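Local coordinates for protein 2-CYS peroxiredoxin (Plasmodium yoelii, PDB 2H01) that probably reduces hydrogen peroxide and organic hydroperoxides to water and alcohols as a thiol-specific, thioredoxin-dependent peroxidase of the two-cysteine peroxiredoxin family, at residues 68-79 / 97-107. Numbering follows the deposited sequence.
Sequences LLGCSVDSKFTH and HTLISDISKSI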
loop_
_atom_site.group_PDB
_atom_site.type_symbol
_atom_site.label_atom_id
_atom_site.label_comp_id
_atom_site.label_asym_id
_atom_site.label_seq_id
_atom_site.Cartn_x
_atom_site.Cartn_y
_atom_site.Cartn_z
ATOM N N LEU A 68 -4.386 2.701 4.200
ATOM C CA LEU A 68 -3.791 2.776 2.868
ATOM C C LEU A 68 -2.582 3.697 2.834
ATOM O O LEU A 68 -2.643 4.814 3.334
ATOM C CB LEU A 68 -4.798 3.300 1.848
ATOM C CG LEU A 68 -5.837 2.365 1.241
ATOM C CD1 LEU A 68 -6.637 3.132 0.182
ATOM C CD2 LEU A 68 -5.136 1.168 0.616
ATOM N N LEU A 69 -1.493 3.219 2.235
ATOM C CA LEU A 69 -0.275 4.016 2.102
ATOM C C LEU A 69 0.256 3.889 0.675
ATOM O O LEU A 69 0.633 2.805 0.237
ATOM C CB LEU A 69 0.792 3.558 3.114
ATOM C CG LEU A 69 0.452 3.753 4.606
ATOM C CD1 LEU A 69 1.598 3.267 5.467
ATOM C CD2 LEU A 69 0.176 5.227 4.898
ATOM N N GLY A 70 0.249 5.005 -0.049
ATOM C CA GLY A 70 0.749 5.035 -1.415
ATOM C C GLY A 70 2.176 5.556 -1.437
ATOM O O GLY A 70 2.467 6.606 -0.878
ATOM N N CYS A 71 3.072 4.837 -2.097
ATOM C CA CYS A 71 4.462 5.250 -2.120
ATOM C C CYS A 71 5.110 5.343 -3.506
ATOM O O CYS A 71 4.950 4.449 -4.340
ATOM C CB CYS A 71 5.260 4.282 -1.243
ATOM S SG CYS A 71 7.041 4.575 -1.119
ATOM N N SER A 72 5.820 6.448 -3.743
ATOM C CA SER A 72 6.578 6.669 -4.981
ATOM C C SER A 72 7.834 7.412 -4.532
ATOM O O SER A 72 7.849 8.035 -3.468
ATOM C CB SER A 72 5.820 7.521 -6.003
ATOM O OG SER A 72 6.068 8.904 -5.818
ATOM N N VAL A 73 8.886 7.350 -5.332
ATOM C CA VAL A 73 10.125 8.004 -4.956
ATOM C C VAL A 73 10.087 9.543 -4.984
ATOM O O VAL A 73 11.080 10.190 -4.650
ATOM C CB VAL A 73 11.293 7.487 -5.834
ATOM C CG1 VAL A 73 11.376 5.958 -5.729
ATOM C CG2 VAL A 73 11.093 7.912 -7.268
ATOM N N ASP A 74 8.963 10.112 -5.414
ATOM C CA ASP A 74 8.729 11.557 -5.398
ATOM C C ASP A 74 8.770 12.186 -3.997
ATOM O O ASP A 74 8.566 11.512 -3.001
ATOM C CB ASP A 74 7.387 11.890 -6.070
ATOM C CG ASP A 74 7.350 11.544 -7.555
ATOM O OD1 ASP A 74 7.888 12.294 -8.366
ATOM O OD2 ASP A 74 6.778 10.549 -8.014
ATOM N N SER A 75 9.030 13.486 -3.931
ATOM C CA SER A 75 9.080 14.185 -2.644
ATOM C C SER A 75 7.665 14.491 -2.156
ATOM O O SER A 75 6.698 14.365 -2.916
ATOM C CB SER A 75 9.845 15.506 -2.787
ATOM O OG SER A 75 9.124 16.405 -3.617
ATOM N N LYS A 76 7.547 14.898 -0.892
ATOM C CA LYS A 76 6.240 15.227 -0.340
ATOM C C LYS A 76 5.685 16.480 -1.007
ATOM O O LYS A 76 4.470 16.633 -1.143
ATOM C CB LYS A 76 6.308 15.428 1.181
ATOM C CG LYS A 76 7.243 16.520 1.687
ATOM C CD LYS A 76 6.928 16.799 3.163
ATOM C CE LYS A 76 7.729 17.957 3.753
ATOM N NZ LYS A 76 9.159 17.598 3.934
ATOM N N PHE A 77 6.576 17.371 -1.429
ATOM C CA PHE A 77 6.156 18.596 -2.095
ATOM C C PHE A 77 5.506 18.279 -3.436
ATOM O O PHE A 77 4.509 18.894 -3.808
ATOM C CB PHE A 77 7.351 19.520 -2.283
ATOM C CG PHE A 77 7.950 19.978 -0.993
ATOM C CD1 PHE A 77 7.314 20.945 -0.226
ATOM C CD2 PHE A 77 9.134 19.429 -0.531
ATOM C CE1 PHE A 77 7.846 21.362 0.985
ATOM C CE2 PHE A 77 9.677 19.841 0.683
ATOM C CZ PHE A 77 9.031 20.811 1.444
ATOM N N THR A 78 6.042 17.339 -4.197
ATOM C CA THR A 78 5.356 17.017 -5.430
ATOM C C THR A 78 4.094 16.182 -5.306
ATOM O O THR A 78 3.218 16.271 -6.151
ATOM C CB THR A 78 6.264 16.593 -6.584
ATOM O OG1 THR A 78 7.610 16.504 -6.142
ATOM C CG2 THR A 78 5.940 15.220 -7.045
ATOM N N HIS A 79 3.984 15.417 -4.224
ATOM C CA HIS A 79 2.715 14.738 -3.950
ATOM C C HIS A 79 1.641 15.801 -3.730
ATOM O O HIS A 79 0.559 15.744 -4.306
ATOM C CB HIS A 79 2.792 13.884 -2.670
ATOM C CG HIS A 79 3.540 12.598 -2.823
ATOM N ND1 HIS A 79 3.840 12.047 -4.048
ATOM C CD2 HIS A 79 4.005 11.727 -1.896
ATOM C CE1 HIS A 79 4.458 10.893 -3.872
ATOM N NE2 HIS A 79 4.568 10.676 -2.574
ATOM N N HIS A 97 -6.521 9.375 1.378
ATOM C CA HIS A 97 -5.618 8.507 2.134
ATOM C C HIS A 97 -4.190 9.049 1.976
ATOM O O HIS A 97 -3.912 9.809 1.055
ATOM C CB HIS A 97 -5.722 7.049 1.660
ATOM C CG HIS A 97 -5.286 6.820 0.246
ATOM N ND1 HIS A 97 -3.980 6.548 -0.094
ATOM C CD2 HIS A 97 -5.996 6.758 -0.905
ATOM C CE1 HIS A 97 -3.903 6.318 -1.393
ATOM N NE2 HIS A 97 -5.113 6.438 -1.908
ATOM N N THR A 98 -3.286 8.666 2.865
ATOM C CA THR A 98 -1.932 9.196 2.809
ATOM C C THR A 98 -0.970 8.657 1.754
ATOM O O THR A 98 -1.006 7.490 1.380
ATOM C CB THR A 98 -1.244 9.129 4.219
ATOM O OG1 THR A 98 0.109 8.666 4.086
ATOM C CG2 THR A 98 -2.013 8.239 5.163
ATOM N N LEU A 99 -0.129 9.555 1.252
ATOM C CA LEU A 99 0.890 9.210 0.270
ATOM C C LEU A 99 2.233 9.453 0.965
ATOM O O LEU A 99 2.447 10.514 1.552
ATOM C CB LEU A 99 0.768 10.105 -0.969
ATOM C CG LEU A 99 -0.512 9.989 -1.814
ATOM C CD1 LEU A 99 -0.451 10.975 -2.977
ATOM C CD2 LEU A 99 -0.660 8.569 -2.345
ATOM N N ILE A 100 3.137 8.738 0.871
ATOM C CA ILE A 100 4.422 8.970 1.518
ATOM C C ILE A 100 5.535 9.141 0.489
ATOM O O ILE A 100 5.412 8.670 -0.657
ATOM C CB ILE A 100 4.761 7.811 2.475
ATOM C CG1 ILE A 100 4.822 6.487 1.709
ATOM C CG2 ILE A 100 3.741 7.733 3.601
ATOM C CD1 ILE A 100 5.379 5.339 2.521
ATOM N N SER A 101 6.560 9.614 0.958
ATOM C CA SER A 101 7.612 10.018 0.045
ATOM C C SER A 101 8.889 9.251 0.295
ATOM O O SER A 101 9.491 9.384 1.360
ATOM C CB SER A 101 7.874 11.521 0.190
ATOM O OG SER A 101 9.029 11.926 -0.530
ATOM N N ASP A 102 9.290 8.486 -0.715
ATOM C CA ASP A 102 10.486 7.653 -0.689
ATOM C C ASP A 102 11.680 8.300 -1.397
ATOM O O ASP A 102 12.201 7.762 -2.358
ATOM C CB ASP A 102 10.192 6.274 -1.283
ATOM C CG ASP A 102 11.308 5.278 -1.044
ATOM O OD1 ASP A 102 12.088 5.466 -0.100
ATOM O OD2 ASP A 102 11.488 4.284 -1.758
ATOM N N ILE A 103 12.113 9.448 -0.895
ATOM C CA ILE A 103 13.010 10.320 -1.631
ATOM C C ILE A 103 14.462 9.878 -1.638
ATOM O O ILE A 103 15.222 10.285 -2.489
ATOM C CB ILE A 103 12.909 11.774 -1.161
ATOM C CG1 ILE A 103 13.992 12.602 -1.825
ATOM C CG2 ILE A 103 13.071 11.869 0.324
ATOM C CD1 ILE A 103 13.492 13.854 -2.415
ATOM N N SER A 104 14.839 9.045 -0.681
ATOM C CA SER A 104 16.120 8.363 -0.725
ATOM C C SER A 104 16.091 7.058 -1.498
ATOM O O SER A 104 17.122 6.463 -1.750
ATOM C CB SER A 104 16.666 8.155 0.687
ATOM O OG SER A 104 16.186 6.970 1.271
ATOM N N LYS A 105 14.897 6.623 -1.867
ATOM C CA LYS A 105 14.704 5.352 -2.553
ATOM C C LYS A 105 14.867 4.129 -1.651
ATOM O O LYS A 105 14.739 3.002 -2.106
ATOM C CB LYS A 105 15.610 5.240 -3.769
ATOM C CG LYS A 105 15.229 6.164 -4.892
ATOM C CD LYS A 105 16.068 5.949 -6.126
ATOM C CE LYS A 105 16.153 7.212 -6.937
ATOM N NZ LYS A 105 14.828 7.608 -7.426
ATOM N N SER A 106 15.058 4.376 -0.361
ATOM C CA SER A 106 15.346 3.332 0.598
ATOM C C SER A 106 14.209 2.327 0.791
ATOM O O SER A 106 14.437 1.144 0.902
ATOM C CB SER A 106 15.804 3.933 1.932
ATOM O OG SER A 106 14.756 4.555 2.644
ATOM N N ILE A 107 12.985 2.820 0.821
ATOM C CA ILE A 107 11.830 1.977 1.057
ATOM C C ILE A 107 11.613 1.017 -0.098
ATOM O O ILE A 107 11.517 -0.186 0.102
ATOM C CB ILE A 107 10.579 2.829 1.341
ATOM C CG1 ILE A 107 10.799 3.678 2.590
ATOM C CG2 ILE A 107 9.369 1.960 1.496
ATOM C CD1 ILE A 107 9.973 4.928 2.671
HETATM O O HOH W 1 13.709 9.848 -5.569
#
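G70 sits opposite L99 in a parallel pair, its N donating to T98 O (3.1 Å) and its O accepting I100 N (2.8 Å). Two residues further along, D102 N bonds S72 O. Strands 66-72 and 98-101 thus lie side by side, joined through helix 76-83 as a beta-alpha-beta crossover of the thioredoxin fold. That helix is tied back to the second strand by H79. From CB, CG anti to the carbonyl carbon (chi1 -76°) sets the imidazole against L99 and I100: CG approaches L99 CB (4.2 Å), CD2 rests closer to it (3.7 Å), CE1 lies 4.0 Å from I100 O, and NE2 donates to that oxygen (2.9 Å). The oxygen lies in the ring plane, yet NE2 sits 66° out of the carbonyl plane. L99 CD1 and S75 O lie over opposite ring faces, and ND1 bonds D42 OD2. On the C71 side of the sheet, C71 CB packs against I100 CG1 and SG against D102 CB (3.6 Å). Toward the strand starts, L68 CD1 makes a CH-pi contact over one face of the H97 ring. S101 OG, anti to the backbone N (chi1 171°), donates to D74 O in a very short bond of doubtful length. A water links V73 O to K105 NZ, which also bonds S118 O. With bonds at both nitrogens, the H79 ring has its rotation fixed; this suggests a doubly protonated imidazolium, favoured by the D42 carboxylate.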